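Long-range contacts in ribonucleoside triphosphate reductase (Lactobacillus leichmannii, PDB 1L1L), which reduces ribonucleoside triphosphates to the matching deoxyribonucleotides as an allosterically regulated, monomeric, B12-dependent (class II) ribonucleotide reductase: residues G24-V29 and V606-K611; C590-E595 and Q703-N708. All blocks are in the same frame, centred on the assembly; numbering follows the deposited sequence.

Interaction 1: G24-V29 and V606-K611; sequences GKLGWV and VEFPIK
Lys-25 and Ile-610 run alongside each other in opposite directions, touching along their aliphatic parts, with CB of Lys-25 3.7 Å from CG1 of Ile-610. The lysine chain is bent at chi2 (-64°) and again at chi4, which folds it back past the carbonyl of Pro-609; its CG comes to 3.7 Å from Pro-609 O. Its ammonium group gives a hydrogen bond to a water, NZ to O 2.8 Å, and that water also takes a weak bond from the backbone N of Lys-611. Leu-26 crosses Ile-610 at about a right angle, its CG 3.6 Å from the CD1 end of the isoleucine. The strand is 603-611, an inner member of a four-stranded antiparallel sheet, and the turn 24-27 and the start of helix 27-32 pack against it without any direct hydrogen bond. That turn is closed by the bond from Gly-27 N back to Gly-24 O at 2.9 Å. The side chain of Phe-608 leaves its strand toward 24-29: CD2 of its ring sits 3.5 Å from the backbone O of Lys-25, and CE2 lies 4.2 Å from CG2 of Val-29, both partners approaching the ring obliquely. Leu-587 of helix 583-589 and Ile-575 of strand 570-578 also touch this phenylalanine.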
ATOM      1  N   GLY A  24      -7.844  19.882  -2.775  1.00 30.58           N
ATOM      2  CA  GLY A  24      -9.237  19.498  -2.680  1.00 29.99           C
ATOM      3  C   GLY A  24      -9.720  20.189  -1.419  1.00 29.54           C
ATOM      4  O   GLY A  24      -8.905  20.765  -0.698  1.00 29.27           O
ATOM      5  N   LYS A  25     -11.020  20.159  -1.143  1.00 29.99           N
ATOM      6  CA  LYS A  25     -11.530  20.803   0.064  1.00 30.60           C
ATOM      7  C   LYS A  25     -10.853  20.282   1.334  1.00 30.19           C
ATOM      8  O   LYS A  25     -10.764  21.003   2.325  1.00 30.62           O
ATOM      9  CB  LYS A  25     -13.048  20.620   0.168  1.00 32.40           C
ATOM     10  CG  LYS A  25     -13.850  21.443  -0.846  1.00 34.84           C
ATOM     11  CD  LYS A  25     -13.686  22.935  -0.611  1.00 36.55           C
ATOM     12  CE  LYS A  25     -14.394  23.748  -1.692  1.00 38.56           C
ATOM     13  NZ  LYS A  25     -15.872  23.553  -1.651  1.00 40.29           N
ATOM     14  N   LEU A  26     -10.354  19.046   1.299  1.00 29.51           N
ATOM     15  CA  LEU A  26      -9.682  18.454   2.468  1.00 29.50           C
ATOM     16  C   LEU A  26      -8.177  18.366   2.217  1.00 28.25           C
ATOM     17  O   LEU A  26      -7.416  17.935   3.083  1.00 27.01           O
ATOM     18  CB  LEU A  26     -10.192  17.022   2.733  1.00 30.44           C
ATOM     19  CG  LEU A  26     -11.666  16.644   2.576  1.00 32.03           C
ATOM     20  CD1 LEU A  26     -11.854  15.150   2.838  1.00 31.74           C
ATOM     21  CD2 LEU A  26     -12.495  17.434   3.542  1.00 32.21           C
ATOM     22  N   GLY A  27      -7.760  18.780   1.023  1.00 26.89           N
ATOM     23  CA  GLY A  27      -6.360  18.701   0.636  1.00 25.41           C
ATOM     24  C   GLY A  27      -5.253  19.239   1.521  1.00 24.75           C
ATOM     25  O   GLY A  27      -4.406  18.483   1.995  1.00 23.55           O
ATOM     26  N   TRP A  28      -5.229  20.549   1.737  1.00 24.13           N
ATOM     27  CA  TRP A  28      -4.168  21.134   2.543  1.00 24.36           C
ATOM     28  C   TRP A  28      -4.093  20.556   3.937  1.00 23.47           C
ATOM     29  O   TRP A  28      -3.006  20.283   4.450  1.00 22.84           O
ATOM     30  CB  TRP A  28      -4.343  22.640   2.653  1.00 24.38           C
ATOM     31  CG  TRP A  28      -3.211  23.271   3.339  1.00 25.65           C
ATOM     32  CD1 TRP A  28      -1.993  23.574   2.804  1.00 25.69           C
ATOM     33  CD2 TRP A  28      -3.154  23.653   4.713  1.00 26.32           C
ATOM     34  NE1 TRP A  28      -1.182  24.123   3.763  1.00 26.38           N
ATOM     35  CE2 TRP A  28      -1.872  24.188   4.945  1.00 26.35           C
ATOM     36  CE3 TRP A  28      -4.067  23.597   5.776  1.00 26.13           C
ATOM     37  CZ2 TRP A  28      -1.475  24.663   6.193  1.00 26.87           C
ATOM     38  CZ3 TRP A  28      -3.675  24.069   7.013  1.00 26.55           C
ATOM     39  CH2 TRP A  28      -2.386  24.596   7.213  1.00 26.06           C
ATOM     40  N   VAL A  29      -5.246  20.395   4.567  1.00 24.59           N
ATOM     41  CA  VAL A  29      -5.278  19.849   5.909  1.00 25.16           C
ATOM     42  C   VAL A  29      -4.636  18.459   5.920  1.00 24.98           C
ATOM     43  O   VAL A  29      -3.801  18.154   6.779  1.00 25.21           O
ATOM     44  CB  VAL A  29      -6.731  19.753   6.414  1.00 27.20           C
ATOM     45  CG1 VAL A  29      -6.759  19.085   7.764  1.00 27.18           C
ATOM     46  CG2 VAL A  29      -7.347  21.142   6.488  1.00 28.06           C
ATOM     47  N   VAL A 606     -14.556  17.824  12.231  1.00 26.32           N
ATOM     48  CA  VAL A 606     -14.651  19.091  11.528  1.00 24.12           C
ATOM     49  C   VAL A 606     -15.380  18.788  10.215  1.00 24.07           C
ATOM     50  O   VAL A 606     -14.987  17.884   9.459  1.00 21.94           O
ATOM     51  CB  VAL A 606     -13.255  19.699  11.273  1.00 24.97           C
ATOM     52  CG1 VAL A 606     -13.395  21.021  10.522  1.00 24.44           C
ATOM     53  CG2 VAL A 606     -12.540  19.922  12.607  1.00 24.34           C
ATOM     54  N   GLU A 607     -16.449  19.538   9.954  1.00 23.74           N
ATOM     55  CA  GLU A 607     -17.269  19.333   8.765  1.00 24.62           C
ATOM     56  C   GLU A 607     -16.829  20.108   7.519  1.00 26.42           C
ATOM     57  O   GLU A 607     -16.783  21.353   7.518  1.00 26.23           O
ATOM     58  CB  GLU A 607     -18.724  19.659   9.108  1.00 26.72           C
ATOM     59  CG  GLU A 607     -19.138  19.039  10.451  1.00 27.97           C
ATOM     60  CD  GLU A 607     -20.616  19.139  10.751  1.00 32.04           C
ATOM     61  OE1 GLU A 607     -21.363  19.756   9.963  1.00 31.97           O
ATOM     62  OE2 GLU A 607     -21.036  18.582  11.795  1.00 34.42           O
ATOM     63  N   PHE A 608     -16.523  19.362   6.457  1.00 25.50           N
ATOM     64  CA  PHE A 608     -16.085  19.961   5.189  1.00 26.50           C
ATOM     65  C   PHE A 608     -17.115  19.746   4.089  1.00 27.57           C
ATOM     66  O   PHE A 608     -17.325  18.617   3.638  1.00 27.01           O
ATOM     67  CB  PHE A 608     -14.755  19.353   4.711  1.00 24.72           C
ATOM     68  CG  PHE A 608     -13.583  19.622   5.617  1.00 24.97           C
ATOM     69  CD1 PHE A 608     -13.439  18.940   6.824  1.00 25.21           C
ATOM     70  CD2 PHE A 608     -12.615  20.570   5.259  1.00 23.91           C
ATOM     71  CE1 PHE A 608     -12.347  19.196   7.668  1.00 24.42           C
ATOM     72  CE2 PHE A 608     -11.528  20.834   6.090  1.00 24.36           C
ATOM     73  CZ  PHE A 608     -11.389  20.150   7.296  1.00 25.01           C
ATOM     74  N   PRO A 609     -17.798  20.818   3.655  1.00 28.27           N
ATOM     75  CA  PRO A 609     -18.790  20.667   2.584  1.00 30.01           C
ATOM     76  C   PRO A 609     -18.017  20.338   1.299  1.00 31.37           C
ATOM     77  O   PRO A 609     -16.996  20.968   1.020  1.00 31.90           O
ATOM     78  CB  PRO A 609     -19.448  22.050   2.517  1.00 30.14           C
ATOM     79  CG  PRO A 609     -19.291  22.569   3.935  1.00 30.51           C
ATOM     80  CD  PRO A 609     -17.881  22.153   4.275  1.00 29.09           C
ATOM     81  N   ILE A 610     -18.476  19.352   0.531  1.00 32.47           N
ATOM     82  CA  ILE A 610     -17.773  18.982  -0.698  1.00 33.34           C
ATOM     83  C   ILE A 610     -18.678  18.655  -1.872  1.00 34.21           C
ATOM     84  O   ILE A 610     -19.640  17.894  -1.748  1.00 32.69           O
ATOM     85  CB  ILE A 610     -16.836  17.763  -0.482  1.00 34.00           C
ATOM     86  CG1 ILE A 610     -15.742  18.116   0.526  1.00 33.52           C
ATOM     87  CG2 ILE A 610     -16.213  17.346  -1.815  1.00 33.59           C
ATOM     88  CD1 ILE A 610     -14.748  16.999   0.779  1.00 35.57           C
ATOM     89  N   LYS A 611     -18.351  19.237  -3.019  1.00 35.13           N
ATOM     90  CA  LYS A 611     -19.110  19.008  -4.239  1.00 37.27           C
ATOM     91  C   LYS A 611     -18.282  18.172  -5.195  1.00 37.09           C
ATOM     92  O   LYS A 611     -17.146  18.522  -5.514  1.00 37.74           O
ATOM     93  CB  LYS A 611     -19.466  20.332  -4.913  1.00 38.86           C
ATOM     94  CG  LYS A 611     -20.218  20.159  -6.223  1.00 41.18           C
ATOM     95  CD  LYS A 611     -20.652  21.504  -6.799  1.00 42.75           C
ATOM     96  CE  LYS A 611     -21.468  21.319  -8.079  1.00 43.58           C
ATOM     97  NZ  LYS A 611     -21.958  22.620  -8.631  1.00 44.59           N
TER
HETATM   98  O   HOH W   1     -15.649  21.336  -3.356  1.00 50.47           O

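Interaction 2: C590-E595 and Q703-N708; sequences CGYRTE and QEITGN
Arg-593 and Glu-704 reach each other because both chains run out nearly straight beyond CG, the arginine through chi2 -162° and chi3 -179° and the glutamate through chi2 171°. Their charged groups then meet at two points: NE of Arg-593 donates to OE1 of Glu-704 at 2.8 Å, and NH2 of Arg-593 lies 2.7 Å from Glu-704 OE2. OE1 accepts through its syn lone pair but sits tilted out of the guanidinium plane, so this two-pronged salt bridge is twisted. One residue further along the chain from Glu-704, Ile-705 crosses Tyr-592 at about a right angle. Its CG2 methyl lies over one ring face, 3.9 Å from the centroid, in a CH-pi contact displaced toward the rim, and its CD1 comes 3.4 Å from Tyr-592 CE1. The tyrosine OH shares a water with the carbonyl of Gly-707, tying the far end of the ring to the loop.

Gly-591 ends helix 583-589 in a Schellman motif. Having no side chains, Gly-591 and Gly-707 let the two backbones come close, with Gly-591 CA 3.5 Å from the O of Glu-704. The O of Cys-590 receives weak hydrogen bonds from the N of Thr-706 and of Gly-707, the latter at 3.4 Å, and the CA-H of Ile-705 also points at it. Asn-708 turns to the next helix, 709-719, where OD1 caps the N of Glu-711. Arg-701 makes a long, weak ion pair with Glu-704, its stronger partner being Glu-607. With the backbone bonds weak, the Arg-593 to Glu-704 salt bridge supplies the strong direct polar link across the contact.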
ATOM      1  N   CYS A 590     -11.829  29.795  10.642  1.00 27.61           N
ATOM      2  CA  CYS A 590     -12.263  29.934   9.257  1.00 26.35           C
ATOM      3  C   CYS A 590     -13.744  29.672   8.972  1.00 26.49           C
ATOM      4  O   CYS A 590     -14.185  29.820   7.828  1.00 25.82           O
ATOM      5  CB  CYS A 590     -11.414  29.045   8.352  1.00 27.87           C
ATOM      6  SG  CYS A 590      -9.693  29.545   8.266  1.00 30.61           S
ATOM      7  N   GLY A 591     -14.510  29.269   9.986  1.00 24.42           N
ATOM      8  CA  GLY A 591     -15.928  29.035   9.779  1.00 24.44           C
ATOM      9  C   GLY A 591     -16.396  27.584   9.731  1.00 24.79           C
ATOM     10  O   GLY A 591     -17.606  27.323   9.690  1.00 25.88           O
ATOM     11  N   TYR A 592     -15.453  26.648   9.725  1.00 23.57           N
ATOM     12  CA  TYR A 592     -15.784  25.227   9.681  1.00 24.60           C
ATOM     13  C   TYR A 592     -16.576  24.825  10.918  1.00 23.92           C
ATOM     14  O   TYR A 592     -16.248  25.245  12.032  1.00 23.73           O
ATOM     15  CB  TYR A 592     -14.508  24.397   9.629  1.00 23.97           C
ATOM     16  CG  TYR A 592     -13.762  24.503   8.325  1.00 24.87           C
ATOM     17  CD1 TYR A 592     -14.173  23.776   7.206  1.00 23.43           C
ATOM     18  CD2 TYR A 592     -12.658  25.349   8.201  1.00 24.45           C
ATOM     19  CE1 TYR A 592     -13.506  23.885   5.996  1.00 25.00           C
ATOM     20  CE2 TYR A 592     -11.983  25.467   6.989  1.00 24.06           C
ATOM     21  CZ  TYR A 592     -12.413  24.735   5.896  1.00 24.47           C
ATOM     22  OH  TYR A 592     -11.767  24.856   4.690  1.00 27.02           O
ATOM     23  N   ARG A 593     -17.604  24.007  10.720  1.00 25.28           N
ATOM     24  CA  ARG A 593     -18.421  23.538  11.837  1.00 26.64           C
ATOM     25  C   ARG A 593     -17.694  22.379  12.495  1.00 26.73           C
ATOM     26  O   ARG A 593     -17.110  21.548  11.805  1.00 26.86           O
ATOM     27  CB  ARG A 593     -19.799  23.081  11.349  1.00 27.74           C
ATOM     28  CG  ARG A 593     -20.708  24.225  10.911  1.00 29.64           C
ATOM     29  CD  ARG A 593     -22.185  23.814  10.860  1.00 31.71           C
ATOM     30  NE  ARG A 593     -23.017  24.930  10.405  1.00 34.31           N
ATOM     31  CZ  ARG A 593     -24.320  24.855  10.146  1.00 35.71           C
ATOM     32  NH1 ARG A 593     -24.971  23.709  10.296  1.00 36.25           N
ATOM     33  NH2 ARG A 593     -24.977  25.935   9.735  1.00 37.05           N
ATOM     34  N   THR A 594     -17.714  22.341  13.828  1.00 27.24           N
ATOM     35  CA  THR A 594     -17.045  21.279  14.577  1.00 28.05           C
ATOM     36  C   THR A 594     -17.964  20.713  15.666  1.00 29.09           C
ATOM     37  O   THR A 594     -18.941  21.348  16.065  1.00 28.22           O
ATOM     38  CB  THR A 594     -15.748  21.777  15.257  1.00 28.90           C
ATOM     39  OG1 THR A 594     -16.073  22.692  16.310  1.00 30.90           O
ATOM     40  CG2 THR A 594     -14.846  22.488  14.252  1.00 28.11           C
ATOM     41  N   GLU A 595     -17.624  19.522  16.152  1.00 29.30           N
ATOM     42  CA  GLU A 595     -18.410  18.860  17.185  1.00 30.95           C
ATOM     43  C   GLU A 595     -17.542  17.770  17.792  1.00 29.78           C
ATOM     44  O   GLU A 595     -16.629  17.260  17.141  1.00 29.22           O
ATOM     45  CB  GLU A 595     -19.655  18.220  16.561  1.00 33.17           C
ATOM     46  CG  GLU A 595     -19.312  17.013  15.690  1.00 37.07           C
ATOM     47  CD  GLU A 595     -20.454  16.549  14.811  1.00 41.12           C
ATOM     48  OE1 GLU A 595     -21.553  16.258  15.351  1.00 42.57           O
ATOM     49  OE2 GLU A 595     -20.244  16.463  13.573  1.00 41.76           O
ATOM     50  N   GLN A 703     -20.685  28.585   2.153  1.00 41.43           N
ATOM     51  CA  GLN A 703     -20.647  30.034   2.316  1.00 42.53           C
ATOM     52  C   GLN A 703     -20.244  30.401   3.733  1.00 42.43           C
ATOM     53  O   GLN A 703     -19.817  31.520   3.994  1.00 42.40           O
ATOM     54  CB  GLN A 703     -22.008  30.640   1.977  1.00 43.45           C
ATOM     55  CG  GLN A 703     -22.338  30.531   0.507  1.00 45.91           C
ATOM     56  CD  GLN A 703     -23.746  30.972   0.185  1.00 47.72           C
ATOM     57  OE1 GLN A 703     -24.159  30.951  -0.974  1.00 49.14           O
ATOM     58  NE2 GLN A 703     -24.493  31.374   1.208  1.00 48.37           N
ATOM     59  N   GLU A 704     -20.383  29.446   4.646  1.00 42.64           N
ATOM     60  CA  GLU A 704     -20.017  29.666   6.037  1.00 42.97           C
ATOM     61  C   GLU A 704     -18.506  29.675   6.159  1.00 42.46           C
ATOM     62  O   GLU A 704     -17.948  30.216   7.112  1.00 42.29           O
ATOM     63  CB  GLU A 704     -20.586  28.556   6.918  1.00 43.63           C
ATOM     64  CG  GLU A 704     -22.065  28.686   7.219  1.00 44.69           C
ATOM     65  CD  GLU A 704     -22.618  27.459   7.914  1.00 45.86           C
ATOM     66  OE1 GLU A 704     -21.935  26.932   8.822  1.00 46.53           O
ATOM     67  OE2 GLU A 704     -23.737  27.027   7.553  1.00 46.73           O
ATOM     68  N   ILE A 705     -17.844  29.064   5.187  1.00 41.85           N
ATOM     69  CA  ILE A 705     -16.395  28.998   5.204  1.00 41.72           C
ATOM     70  C   ILE A 705     -15.826  30.080   4.302  1.00 42.04           C
ATOM     71  O   ILE A 705     -15.725  29.914   3.085  1.00 42.12           O
ATOM     72  CB  ILE A 705     -15.905  27.607   4.747  1.00 41.29           C
ATOM     73  CG1 ILE A 705     -16.583  26.523   5.597  1.00 41.14           C
ATOM     74  CG2 ILE A 705     -14.399  27.511   4.912  1.00 40.48           C
ATOM     75  CD1 ILE A 705     -16.480  25.134   5.018  1.00 41.30           C
ATOM     76  N   THR A 706     -15.460  31.196   4.915  1.00 41.69           N
ATOM     77  CA  THR A 706     -14.911  32.319   4.177  1.00 42.13           C
ATOM     78  C   THR A 706     -13.462  32.590   4.567  1.00 41.67           C
ATOM     79  O   THR A 706     -12.885  33.606   4.180  1.00 42.47           O
ATOM     80  CB  THR A 706     -15.762  33.590   4.412  1.00 42.21           C
ATOM     81  OG1 THR A 706     -15.980  33.765   5.818  1.00 43.03           O
ATOM     82  CG2 THR A 706     -17.112  33.467   3.714  1.00 42.65           C
ATOM     83  N   GLY A 707     -12.874  31.677   5.331  1.00 39.86           N
ATOM     84  CA  GLY A 707     -11.493  31.853   5.743  1.00 37.40           C
ATOM     85  C   GLY A 707     -10.586  30.851   5.052  1.00 36.13           C
ATOM     86  O   GLY A 707     -11.009  29.724   4.786  1.00 35.88           O
ATOM     87  N   ASN A 708      -9.356  31.266   4.753  1.00 34.57           N
ATOM     88  CA  ASN A 708      -8.374  30.402   4.096  1.00 33.41           C
ATOM     89  C   ASN A 708      -7.509  29.755   5.172  1.00 31.74           C
ATOM     90  O   ASN A 708      -6.563  30.351   5.680  1.00 31.14           O
ATOM     91  CB  ASN A 708      -7.506  31.223   3.142  1.00 34.96           C
ATOM     92  CG  ASN A 708      -6.472  30.385   2.425  1.00 35.98           C
ATOM     93  OD1 ASN A 708      -5.608  29.767   3.050  1.00 37.74           O
ATOM     94  ND2 ASN A 708      -6.548  30.364   1.102  1.00 37.18           N
TER
HETATM   95  O   HOH W   2     -10.636  27.228   4.237  1.00 39.85           O

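Overall arrangement
The centres of interactions 1 and 2 lie about 10 Å apart, on the same side of the chain's centre, and meet in one antiparallel sheet where strands 593-596 and 603-611 are neighbours. A probable backbone hydrogen bond from Glu-607 N to Arg-593 O joins the strands, Phe-608 packs on Tyr-592, and Pro-609 meets Ile-705. Along the chain the order is 24-29, 590-595, 606-611, 703-708, so their segments alternate: the first contact brings the N-terminal region onto the inner strand, the second brings the loop between helices 695-704 and 709-719 against the end of helix 583-589 and the start of edge strand 593-596. Chain regions near both termini are thereby gathered around this one sheet.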